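Local coordinates for protein putative oxidoreductase molybdopterin-binding subunit (Sulfolobus tokodaii, PDB 4ZOH) that probably serves as the large, molybdopterin cytosine dinucleotide-binding subunit of an iron-sulfur molybdenum oxidoreductase of the xanthine dehydrogenase and aldehyde oxidase family, at residues I220-Y226 / Y287-D293; I280-P286 / Y319-I325; I349-E353 / E687-R693. All blocks are in the same frame, centred on the assembly; numbering follows the deposited sequence.

Contacts 1 and 2 are neighbours in one region of the molybdopterin-binding part of the chain, with centres about 15 Å apart. Their segments alternate along the sequence: 220-226, 280-286, 287-293, 319-325. Both share the beta-alpha-beta unit made of strand 272-282, helix 288-304 and strand 313-321. Contact 2 pairs the two strands, and contact 1 packs the start of the helix that connects them against helix 223-235. Asn291 of contact 1 touches contact 2 directly. Contact 3 comes later in the chain, its centre about 31 Å from that of contact 2. Contacts 1 and 2 hold one beta-alpha-beta unit and its neighbouring helix together, while contact 3 joins helix 336-353 to a segment over 330 positions further on, near the C-terminus.

Contact 1: I220-Y226 / Y287-D293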
loop_
_atom_site.group_PDB
_atom_site.type_symbol
_atom_site.label_atom_id
_atom_site.label_comp_id
_atom_site.label_asym_id
_atom_site.label_seq_id
_atom_site.Cartn_x
_atom_site.Cartn_y
_atom_site.Cartn_z
ATOM N N ILE A 220 6.906 23.826 4.664
ATOM C CA ILE A 220 7.984 23.452 5.554
ATOM C C ILE A 220 7.798 21.998 5.975
ATOM O O ILE A 220 6.673 21.443 5.872
ATOM C CB ILE A 220 8.003 24.379 6.810
ATOM C CG1 ILE A 220 6.774 24.180 7.731
ATOM C CG2 ILE A 220 8.167 25.825 6.346
ATOM C CD1 ILE A 220 6.881 24.964 9.036
ATOM N N ALA A 221 8.889 21.378 6.431
ATOM C CA ALA A 221 8.764 20.127 7.213
ATOM C C ALA A 221 8.468 20.545 8.613
ATOM O O ALA A 221 9.185 21.379 9.173
ATOM C CB ALA A 221 10.065 19.311 7.168
ATOM N N HIS A 222 7.441 19.960 9.172
ATOM C CA HIS A 222 7.055 20.238 10.461
ATOM C C HIS A 222 7.821 19.446 11.524
ATOM O O HIS A 222 8.310 18.379 11.215
ATOM C CB HIS A 222 5.578 19.915 10.574
ATOM C CG HIS A 222 4.738 20.946 9.903
ATOM N ND1 HIS A 222 4.198 22.007 10.586
ATOM C CD2 HIS A 222 4.418 21.129 8.599
ATOM C CE1 HIS A 222 3.521 22.781 9.752
ATOM N NE2 HIS A 222 3.657 22.279 8.534
ATOM N N PRO A 223 7.817 19.919 12.780
ATOM C CA PRO A 223 8.527 19.067 13.791
ATOM C C PRO A 223 8.081 17.597 13.784
ATOM O O PRO A 223 8.947 16.706 13.843
ATOM C CB PRO A 223 8.187 19.729 15.145
ATOM C CG PRO A 223 7.788 21.160 14.810
ATOM C CD PRO A 223 7.102 21.056 13.423
ATOM N N GLU A 224 6.773 17.353 13.642
ATOM C CA GLU A 224 6.245 15.991 13.628
ATOM C C GLU A 224 6.789 15.158 12.456
ATOM O O GLU A 224 7.009 13.936 12.582
ATOM C CB GLU A 224 4.711 16.012 13.564
ATOM C CG GLU A 224 4.025 16.651 14.744
ATOM C CD GLU A 224 3.769 18.128 14.503
ATOM O OE1 GLU A 224 4.624 18.788 13.982
ATOM O OE2 GLU A 224 2.718 18.631 14.870
ATOM N N GLU A 225 7.028 15.799 11.321
ATOM C CA GLU A 225 7.540 15.040 10.211
ATOM C C GLU A 225 8.996 14.589 10.433
ATOM O O GLU A 225 9.355 13.444 10.168
ATOM C CB GLU A 225 7.421 15.837 8.885
ATOM C CG GLU A 225 5.983 15.914 8.281
ATOM C CD GLU A 225 5.924 16.995 7.198
ATOM O OE1 GLU A 225 5.916 18.164 7.545
ATOM O OE2 GLU A 225 5.898 16.724 6.002
ATOM N N TYR A 226 9.853 15.526 10.822
ATOM C CA TYR A 226 11.257 15.144 11.264
ATOM C C TYR A 226 11.270 14.039 12.319
ATOM O O TYR A 226 12.007 13.064 12.183
ATOM C CB TYR A 226 11.994 16.374 11.805
ATOM C CG TYR A 226 12.354 17.405 10.753
ATOM C CD1 TYR A 226 13.103 17.051 9.638
ATOM C CD2 TYR A 226 11.934 18.732 10.894
ATOM C CE1 TYR A 226 13.517 17.964 8.717
ATOM C CE2 TYR A 226 12.345 19.677 9.986
ATOM C CZ TYR A 226 13.154 19.281 8.917
ATOM O OH TYR A 226 13.535 20.199 8.000
ATOM N N TYR A 287 11.320 28.263 15.519
ATOM C CA TYR A 287 11.506 26.991 14.866
ATOM C C TYR A 287 12.193 27.364 13.590
ATOM O O TYR A 287 11.644 28.128 12.815
ATOM C CB TYR A 287 10.159 26.259 14.689
ATOM C CG TYR A 287 10.209 25.003 13.797
ATOM C CD1 TYR A 287 11.145 23.984 14.048
ATOM C CD2 TYR A 287 9.259 24.808 12.746
ATOM C CE1 TYR A 287 11.168 22.818 13.288
ATOM C CE2 TYR A 287 9.285 23.660 11.955
ATOM C CZ TYR A 287 10.239 22.657 12.239
ATOM O OH TYR A 287 10.331 21.501 11.529
ATOM N N PRO A 288 13.411 26.856 13.344
ATOM C CA PRO A 288 14.098 27.369 12.176
ATOM C C PRO A 288 13.352 27.257 10.811
ATOM O O PRO A 288 13.422 28.214 9.991
ATOM C CB PRO A 288 15.425 26.561 12.161
ATOM C CG PRO A 288 15.656 26.300 13.639
ATOM C CD PRO A 288 14.265 25.920 14.103
ATOM N N ASP A 289 12.717 26.114 10.524
ATOM C CA ASP A 289 12.011 25.944 9.175
ATOM C C ASP A 289 10.939 26.990 8.958
ATOM O O ASP A 289 10.891 27.618 7.924
ATOM C CB ASP A 289 11.431 24.542 9.003
ATOM C CG ASP A 289 12.476 23.490 9.161
ATOM O OD1 ASP A 289 12.824 22.825 8.153
ATOM O OD2 ASP A 289 12.948 23.351 10.339
ATOM N N ALA A 290 10.137 27.216 9.984
ATOM C CA ALA A 290 9.116 28.249 9.916
ATOM C C ALA A 290 9.695 29.666 9.896
ATOM O O ALA A 290 9.239 30.524 9.103
ATOM C CB ALA A 290 8.164 28.079 11.067
ATOM N N ASN A 291 10.703 29.932 10.753
ATOM C CA ASN A 291 11.298 31.296 10.815
ATOM C C ASN A 291 11.838 31.698 9.524
ATOM O O ASN A 291 11.627 32.821 9.081
ATOM C CB ASN A 291 12.396 31.395 11.866
ATOM C CG ASN A 291 11.872 31.079 13.232
ATOM O OD1 ASN A 291 12.644 30.779 14.092
ATOM N ND2 ASN A 291 10.542 31.154 13.447
ATOM N N ASP A 292 12.541 30.791 8.895
ATOM C CA ASP A 292 13.134 31.091 7.631
ATOM C C ASP A 292 12.021 31.397 6.516
ATOM O O ASP A 292 12.219 32.260 5.661
ATOM C CB ASP A 292 13.981 29.877 7.230
ATOM C CG ASP A 292 14.551 29.996 5.819
ATOM O OD1 ASP A 292 15.264 30.995 5.474
ATOM O OD2 ASP A 292 14.272 29.068 5.028
ATOM N N ASP A 293 10.935 30.612 6.511
ATOM C CA ASP A 293 9.773 30.753 5.590
ATOM C C ASP A 293 9.170 32.135 5.778
ATOM O O ASP A 293 9.176 32.946 4.866
ATOM C CB ASP A 293 8.728 29.683 6.001
ATOM C CG ASP A 293 7.469 29.691 5.116
ATOM O OD1 ASP A 293 7.558 30.197 3.981
ATOM O OD2 ASP A 293 6.427 29.184 5.597
HETATM O O HOH W 1 11.220 23.110 6.072
#
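Tyr287 and Ala221 meet through a short hydrogen bond. The phenol OH of Tyr287 donates to Ala221 O at 2.6 Å, tilted 32° from the carbonyl plane. The ring reaches this carbonyl because CG of Tyr287 stands anti to the backbone N (chi1 170°). A second phenol works in the other direction across the contact. Tyr226 OH donates to Asp289 OD1 at 2.7 Å, on the syn side of the carboxylate and 27° out of its plane. Water 1 donates to the same OD1 and accepts from Ala221 N at 2.9 Å. This one carboxylate oxygen therefore takes two hydrogen bonds. It ties the loop (Ala221, through the water) and the first turn of helix 223-235 (Tyr226) to the first turn of helix 288-304.

Aromatic contacts come next. Pro223 CG sits over one face of the Tyr287 ring, 4.0 Å from its centroid, in a CH-pi contact. The Tyr287 OH lies at the edge of the Tyr226 ring, near its plane, so the two phenols meet without stacking.

The apolar part rests on Ile220. Its CD1 touches Ala290 CB at 3.9 Å and lies at the edge of the Tyr287 ring. The CG2 branch turns instead to the helix backbone, 3.6 Å from Asp289 O, and also meets the side chain of Asp293. Asp293 OD2 accepts from the backbone N of Ser330, and the Asp293 side chain is about 8 Å from the molybdenum atom at the nearest atoms.

His222 and Tyr287 occupy the N-cap positions of their helices, so the contact brings two helix starts together. Helix 188-199 packs against Ala221 and Tyr226, where Phe198 meets the Tyr226 ring. Glu225 OE2, bonded to Ser183, places helix 223-235 against strand 179-183.

Contact 2: I280-P286 / Y319-I325; sequences IANLGAP and YAVHTNI
Gly284 and Ile325 meet just beyond the paired strands, where Gly284 has a positive phi of 57°. A beta carbon at Gly284 would run into Ile325 O, so the close fit suits glycine. The next residue uses that same carbonyl: Ala285 N donates to Ile325 O at 2.6 Å. Gly284 O accepts from His322 ND1 at 3.0 Å, with the acceptor almost exactly in the imidazole plane. Thr323 N adds a weak bond to Gly284 O. Pro286 CB lies over one face of the His322 ring, 4.0 Å from its centroid, a CH-pi contact.

Asn282 OD1 is gripped twice. It closes an Asx turn by accepting from Gly284 N, and it takes Thr323 OG1 at 2.8 Å on a lone pair in the carbonyl plane. The Thr323 hydroxyl points there because OG1 sits between the backbone N and the carbonyl carbon (chi1 61°). Ile325 CD1 packs against Asn282 ND2.

The strands themselves pair in parallel. Ala281 N bonds to Tyr319 O at 2.7 Å, Val321 N to Ala281 O, and Leu283 N to Val321 O. Ile280 CG2 meets Val321 CG2 on one face, while Leu283 CD1 rests on Ala320 CB at 3.8 Å.

Strands 272-282 and 313-321 are the parallel pair of a beta-alpha-beta unit. Helix 288-304 connects them and packs on Ala281 and Leu283. Helix 111-114 touches Ile280 and Val321. Strands 254-266 and 129-138 flank the pair in the mixed sheet.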
loop_
_atom_site.group_PDB
_atom_site.type_symbol
_atom_site.label_atom_id
_atom_site.label_comp_id
_atom_site.label_asym_id
_atom_site.label_seq_id
_atom_site.Cartn_x
_atom_site.Cartn_y
_atom_site.Cartn_z
ATOM N N ILE A 280 5.986 45.880 12.251
ATOM C CA ILE A 280 6.314 44.793 13.170
ATOM C C ILE A 280 5.648 43.410 12.831
ATOM O O ILE A 280 4.389 43.249 12.967
ATOM C CB ILE A 280 5.973 45.158 14.621
ATOM C CG1 ILE A 280 6.882 46.304 15.120
ATOM C CG2 ILE A 280 6.245 43.967 15.527
ATOM C CD1 ILE A 280 6.319 46.999 16.352
ATOM N N ALA A 281 6.470 42.404 12.499
ATOM C CA ALA A 281 5.969 41.052 12.124
ATOM C C ALA A 281 6.215 40.034 13.218
ATOM O O ALA A 281 7.279 40.039 13.841
ATOM C CB ALA A 281 6.591 40.612 10.820
ATOM N N ASN A 282 5.184 39.258 13.565
ATOM C CA ASN A 282 5.257 38.283 14.626
ATOM C C ASN A 282 5.649 36.866 14.085
ATOM O O ASN A 282 4.829 36.184 13.445
ATOM C CB ASN A 282 3.941 38.271 15.386
ATOM C CG ASN A 282 4.007 37.431 16.633
ATOM O OD1 ASN A 282 4.874 36.610 16.740
ATOM N ND2 ASN A 282 3.045 37.579 17.529
ATOM N N LEU A 283 6.906 36.470 14.274
ATOM C CA LEU A 283 7.337 35.112 13.900
ATOM C C LEU A 283 6.890 33.989 14.783
ATOM O O LEU A 283 7.053 32.810 14.401
ATOM C CB LEU A 283 8.822 35.035 13.784
ATOM C CG LEU A 283 9.460 35.924 12.747
ATOM C CD1 LEU A 283 10.960 35.692 12.713
ATOM C CD2 LEU A 283 8.870 35.789 11.344
ATOM N N GLY A 284 6.320 34.315 15.946
ATOM C CA GLY A 284 6.061 33.312 16.998
ATOM C C GLY A 284 7.407 32.614 17.379
ATOM O O GLY A 284 8.455 33.194 17.208
ATOM N N ALA A 285 7.375 31.369 17.861
ATOM C CA ALA A 285 8.578 30.705 18.490
ATOM C C ALA A 285 9.722 30.396 17.536
ATOM O O ALA A 285 9.531 30.315 16.301
ATOM C CB ALA A 285 8.167 29.462 19.294
ATOM N N PRO A 286 10.965 30.323 18.065
ATOM C CA PRO A 286 12.027 30.086 17.096
ATOM C C PRO A 286 12.049 28.607 16.569
ATOM O O PRO A 286 12.738 27.814 17.107
ATOM C CB PRO A 286 13.324 30.403 17.879
ATOM C CG PRO A 286 12.915 30.390 19.334
ATOM C CD PRO A 286 11.446 30.523 19.450
ATOM N N TYR A 319 10.800 45.037 11.518
ATOM C CA TYR A 319 11.086 44.020 12.524
ATOM C C TYR A 319 10.359 42.666 12.298
ATOM O O TYR A 319 9.149 42.651 12.011
ATOM C CB TYR A 319 10.623 44.498 13.893
ATOM C CG TYR A 319 11.421 45.633 14.450
ATOM C CD1 TYR A 319 11.102 46.973 14.072
ATOM C CD2 TYR A 319 12.492 45.409 15.358
ATOM C CE1 TYR A 319 11.820 48.040 14.564
ATOM C CE2 TYR A 319 13.223 46.500 15.884
ATOM C CZ TYR A 319 12.878 47.794 15.469
ATOM O OH TYR A 319 13.506 48.896 15.913
ATOM N N ALA A 320 11.102 41.550 12.431
ATOM C CA ALA A 320 10.514 40.234 12.580
ATOM C C ALA A 320 10.952 39.729 13.951
ATOM O O ALA A 320 12.136 39.474 14.195
ATOM C CB ALA A 320 10.952 39.305 11.418
ATOM N N VAL A 321 9.987 39.522 14.823
ATOM C CA VAL A 321 10.234 39.280 16.200
ATOM C C VAL A 321 9.630 37.976 16.639
ATOM O O VAL A 321 8.486 37.767 16.302
ATOM C CB VAL A 321 9.538 40.373 17.063
ATOM C CG1 VAL A 321 10.189 40.462 18.455
ATOM C CG2 VAL A 321 9.698 41.727 16.405
ATOM N N HIS A 322 10.325 37.178 17.491
ATOM C CA HIS A 322 9.723 35.984 18.165
ATOM C C HIS A 322 8.763 36.332 19.257
ATOM O O HIS A 322 8.929 37.369 19.904
ATOM C CB HIS A 322 10.830 35.111 18.796
ATOM C CG HIS A 322 11.796 34.590 17.792
ATOM N ND1 HIS A 322 11.416 33.690 16.815
ATOM C CD2 HIS A 322 13.091 34.883 17.556
ATOM C CE1 HIS A 322 12.464 33.410 16.051
ATOM N NE2 HIS A 322 13.499 34.108 16.484
ATOM N N THR A 323 7.779 35.471 19.492
ATOM C CA THR A 323 6.958 35.561 20.674
ATOM C C THR A 323 6.688 34.094 21.055
ATOM O O THR A 323 6.901 33.205 20.241
ATOM C CB THR A 323 5.587 36.362 20.435
ATOM O OG1 THR A 323 4.776 35.699 19.435
ATOM C CG2 THR A 323 5.828 37.807 19.985
ATOM N N ASN A 324 6.133 33.850 22.240
ATOM C CA ASN A 324 5.822 32.501 22.723
ATOM C C ASN A 324 4.557 31.892 22.156
ATOM O O ASN A 324 3.681 31.481 22.933
ATOM C CB ASN A 324 5.814 32.441 24.260
ATOM C CG ASN A 324 7.203 32.638 24.841
ATOM O OD1 ASN A 324 7.523 33.726 25.317
ATOM N ND2 ASN A 324 8.066 31.589 24.736
ATOM N N ILE A 325 4.472 31.830 20.800
ATOM C CA ILE A 325 3.336 31.176 20.127
ATOM C C ILE A 325 3.833 30.362 18.979
ATOM O O ILE A 325 5.047 30.462 18.498
ATOM C CB ILE A 325 2.243 32.193 19.640
ATOM C CG1 ILE A 325 2.822 33.103 18.545
ATOM C CG2 ILE A 325 1.664 32.975 20.805
ATOM C CD1 ILE A 325 1.816 34.108 18.004
#

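Contact 3: I349-E353 / E687-R693; sequences IVADE and EQCIKKR
Ile349 and Arg693 meet where the last turn of helix 336-353 packs against the C-terminal part of helix 673-688 and the loop that follows. This is a helix-to-loop contact with strand 149-161 alongside. The disulfide Cys689-Cys405 ties the 687-693 segment to strand 405-412.

The van der Waals part sets a methyl group on the face of a cation. Ile349 CG2 lies over one face of the Arg693 guanidinium, 3.5 Å from NH2. Its CG1 touches Arg693 CD at 4.0 Å where the two chains cross at about a right angle. The arginine chain bends at chi3 (-85°), which brings its guanidinium over the isoleucine. Ile151 of strand 149-161 touches Ile349, Glu353 and Arg693.

Charges frame this layer. Glu353 OE1 is at the edge of the guanidinium, near its plane, and forms a long salt bridge of 3.6 Å to Arg693 NH2. The two flat groups stand 77° apart. The stronger ionic partner of Arg693 is Asp153, which pairs with NH1. With an alanine in place of Arg693, Asp153 and Glu353 would probably lose the cation they share, and the CG2 methyl of Ile349 would lose its cover. Asp352 OD2 and Glu687 OE1, two like charges, approach to 3.6 Å. Arg345 forms a salt bridge with Glu687 OE2 and is likely to ease the repulsion.

Hydrogen bonds complete the contact. Water 2 lies near Ile349 O and Glu353 OE1, but it is doubtfully placed because it comes too close to Ile349 O. At the other end of the contact, Gln688 bends at chi2 to bring its amide to Asp352. Gln688 NE2 donates to the syn lone pair of Asp352 OD1 at 3.2 Å, with a weak second bond to Asp352 OD2.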
loop_
_atom_site.group_PDB
_atom_site.type_symbol
_atom_site.label_atom_id
_atom_site.label_comp_id
_atom_site.label_asym_id
_atom_site.label_seq_id
_atom_site.Cartn_x
_atom_site.Cartn_y
_atom_site.Cartn_z
ATOM N N ILE A 349 -7.592 55.881 3.167
ATOM C CA ILE A 349 -7.660 56.691 4.371
ATOM C C ILE A 349 -7.416 58.124 3.913
ATOM O O ILE A 349 -8.045 59.031 4.393
ATOM C CB ILE A 349 -6.660 56.217 5.459
ATOM C CG1 ILE A 349 -7.252 55.040 6.210
ATOM C CG2 ILE A 349 -6.275 57.369 6.391
ATOM C CD1 ILE A 349 -6.163 54.173 6.749
ATOM N N VAL A 350 -6.521 58.284 2.963
ATOM C CA VAL A 350 -6.158 59.576 2.459
ATOM C C VAL A 350 -7.375 60.130 1.685
ATOM O O VAL A 350 -7.851 61.210 2.047
ATOM C CB VAL A 350 -4.934 59.471 1.557
ATOM C CG1 VAL A 350 -4.749 60.751 0.760
ATOM C CG2 VAL A 350 -3.689 59.191 2.392
ATOM N N ALA A 351 -7.843 59.372 0.657
ATOM C CA ALA A 351 -9.074 59.666 -0.140
ATOM C C ALA A 351 -10.197 60.155 0.756
ATOM O O ALA A 351 -10.698 61.253 0.548
ATOM C CB ALA A 351 -9.502 58.483 -1.043
ATOM N N ASP A 352 -10.491 59.416 1.810
ATOM C CA ASP A 352 -11.454 59.808 2.795
ATOM C C ASP A 352 -11.133 61.063 3.590
ATOM O O ASP A 352 -12.056 61.779 4.035
ATOM C CB ASP A 352 -11.681 58.670 3.782
ATOM C CG ASP A 352 -12.615 57.567 3.214
ATOM O OD1 ASP A 352 -13.053 57.713 2.042
ATOM O OD2 ASP A 352 -12.940 56.585 3.945
ATOM N N GLU A 353 -9.843 61.303 3.848
ATOM C CA GLU A 353 -9.440 62.501 4.581
ATOM C C GLU A 353 -9.495 63.730 3.644
ATOM O O GLU A 353 -9.915 64.761 4.048
ATOM C CB GLU A 353 -8.067 62.314 5.235
ATOM C CG GLU A 353 -7.780 63.289 6.359
ATOM C CD GLU A 353 -8.637 63.049 7.572
ATOM O OE1 GLU A 353 -9.182 61.928 7.665
ATOM O OE2 GLU A 353 -8.784 63.975 8.425
ATOM N N GLU A 687 -15.845 50.228 5.028
ATOM C CA GLU A 687 -15.478 51.469 5.653
ATOM C C GLU A 687 -16.372 52.564 5.095
ATOM O O GLU A 687 -16.848 53.380 5.874
ATOM C CB GLU A 687 -14.016 51.805 5.386
ATOM C CG GLU A 687 -13.585 53.105 6.043
ATOM C CD GLU A 687 -12.074 53.319 5.963
ATOM O OE1 GLU A 687 -11.523 53.383 4.846
ATOM O OE2 GLU A 687 -11.451 53.371 7.030
ATOM N N GLN A 688 -16.579 52.556 3.766
ATOM C CA GLN A 688 -17.569 53.413 3.087
ATOM C C GLN A 688 -18.923 53.363 3.742
ATOM O O GLN A 688 -19.502 54.399 3.930
ATOM C CB GLN A 688 -17.645 53.142 1.596
ATOM C CG GLN A 688 -16.381 53.524 0.875
ATOM C CD GLN A 688 -16.054 54.955 1.172
ATOM O OE1 GLN A 688 -16.837 55.871 0.827
ATOM N NE2 GLN A 688 -14.933 55.175 1.893
ATOM N N CYS A 689 -19.399 52.189 4.168
ATOM C CA CYS A 689 -20.678 52.082 4.921
ATOM C C CYS A 689 -20.674 52.565 6.371
ATOM O O CYS A 689 -21.724 52.640 6.957
ATOM C CB CYS A 689 -21.357 50.648 4.787
ATOM S SG CYS A 689 -22.615 50.478 3.443
ATOM N N ILE A 690 -19.560 52.864 7.023
ATOM C CA ILE A 690 -19.746 52.969 8.495
ATOM C C ILE A 690 -19.876 54.235 9.313
ATOM O O ILE A 690 -20.649 54.220 10.276
ATOM C CB ILE A 690 -18.960 51.987 9.394
ATOM C CG1 ILE A 690 -17.531 51.766 8.886
ATOM C CG2 ILE A 690 -19.828 50.782 9.719
ATOM C CD1 ILE A 690 -16.631 51.170 9.951
ATOM N N LYS A 691 -19.141 55.304 9.086
ATOM C CA LYS A 691 -17.993 55.427 8.277
ATOM C C LYS A 691 -17.112 55.970 9.425
ATOM O O LYS A 691 -17.226 57.129 9.825
ATOM C CB LYS A 691 -18.250 56.448 7.156
ATOM C CG LYS A 691 -19.674 57.026 7.112
ATOM C CD LYS A 691 -19.928 57.871 5.877
ATOM C CE LYS A 691 -20.885 57.178 4.919
ATOM N NZ LYS A 691 -20.527 57.463 3.491
ATOM N N LYS A 692 -16.392 55.046 10.073
ATOM C CA LYS A 692 -15.251 55.340 10.911
ATOM C C LYS A 692 -14.097 54.643 10.231
ATOM O O LYS A 692 -14.285 53.779 9.363
ATOM C CB LYS A 692 -15.350 54.749 12.317
ATOM C CG LYS A 692 -16.723 54.494 12.899
ATOM C CD LYS A 692 -16.529 53.825 14.265
ATOM C CE LYS A 692 -16.547 52.298 14.168
ATOM N NZ LYS A 692 -16.809 51.548 15.443
ATOM N N ARG A 693 -12.891 54.987 10.657
ATOM C CA ARG A 693 -11.726 54.351 10.146
ATOM C C ARG A 693 -11.676 52.895 10.651
ATOM O O ARG A 693 -11.930 52.614 11.822
ATOM C CB ARG A 693 -10.476 55.132 10.553
ATOM C CG ARG A 693 -9.313 54.847 9.610
ATOM C CD ARG A 693 -8.125 55.679 10.017
ATOM N NE ARG A 693 -8.161 57.025 9.455
ATOM C CZ ARG A 693 -7.322 57.998 9.786
ATOM N NH1 ARG A 693 -6.336 57.803 10.663
ATOM N NH2 ARG A 693 -7.442 59.165 9.210
HETATM O O HOH W 2 -9.303 59.015 6.456
#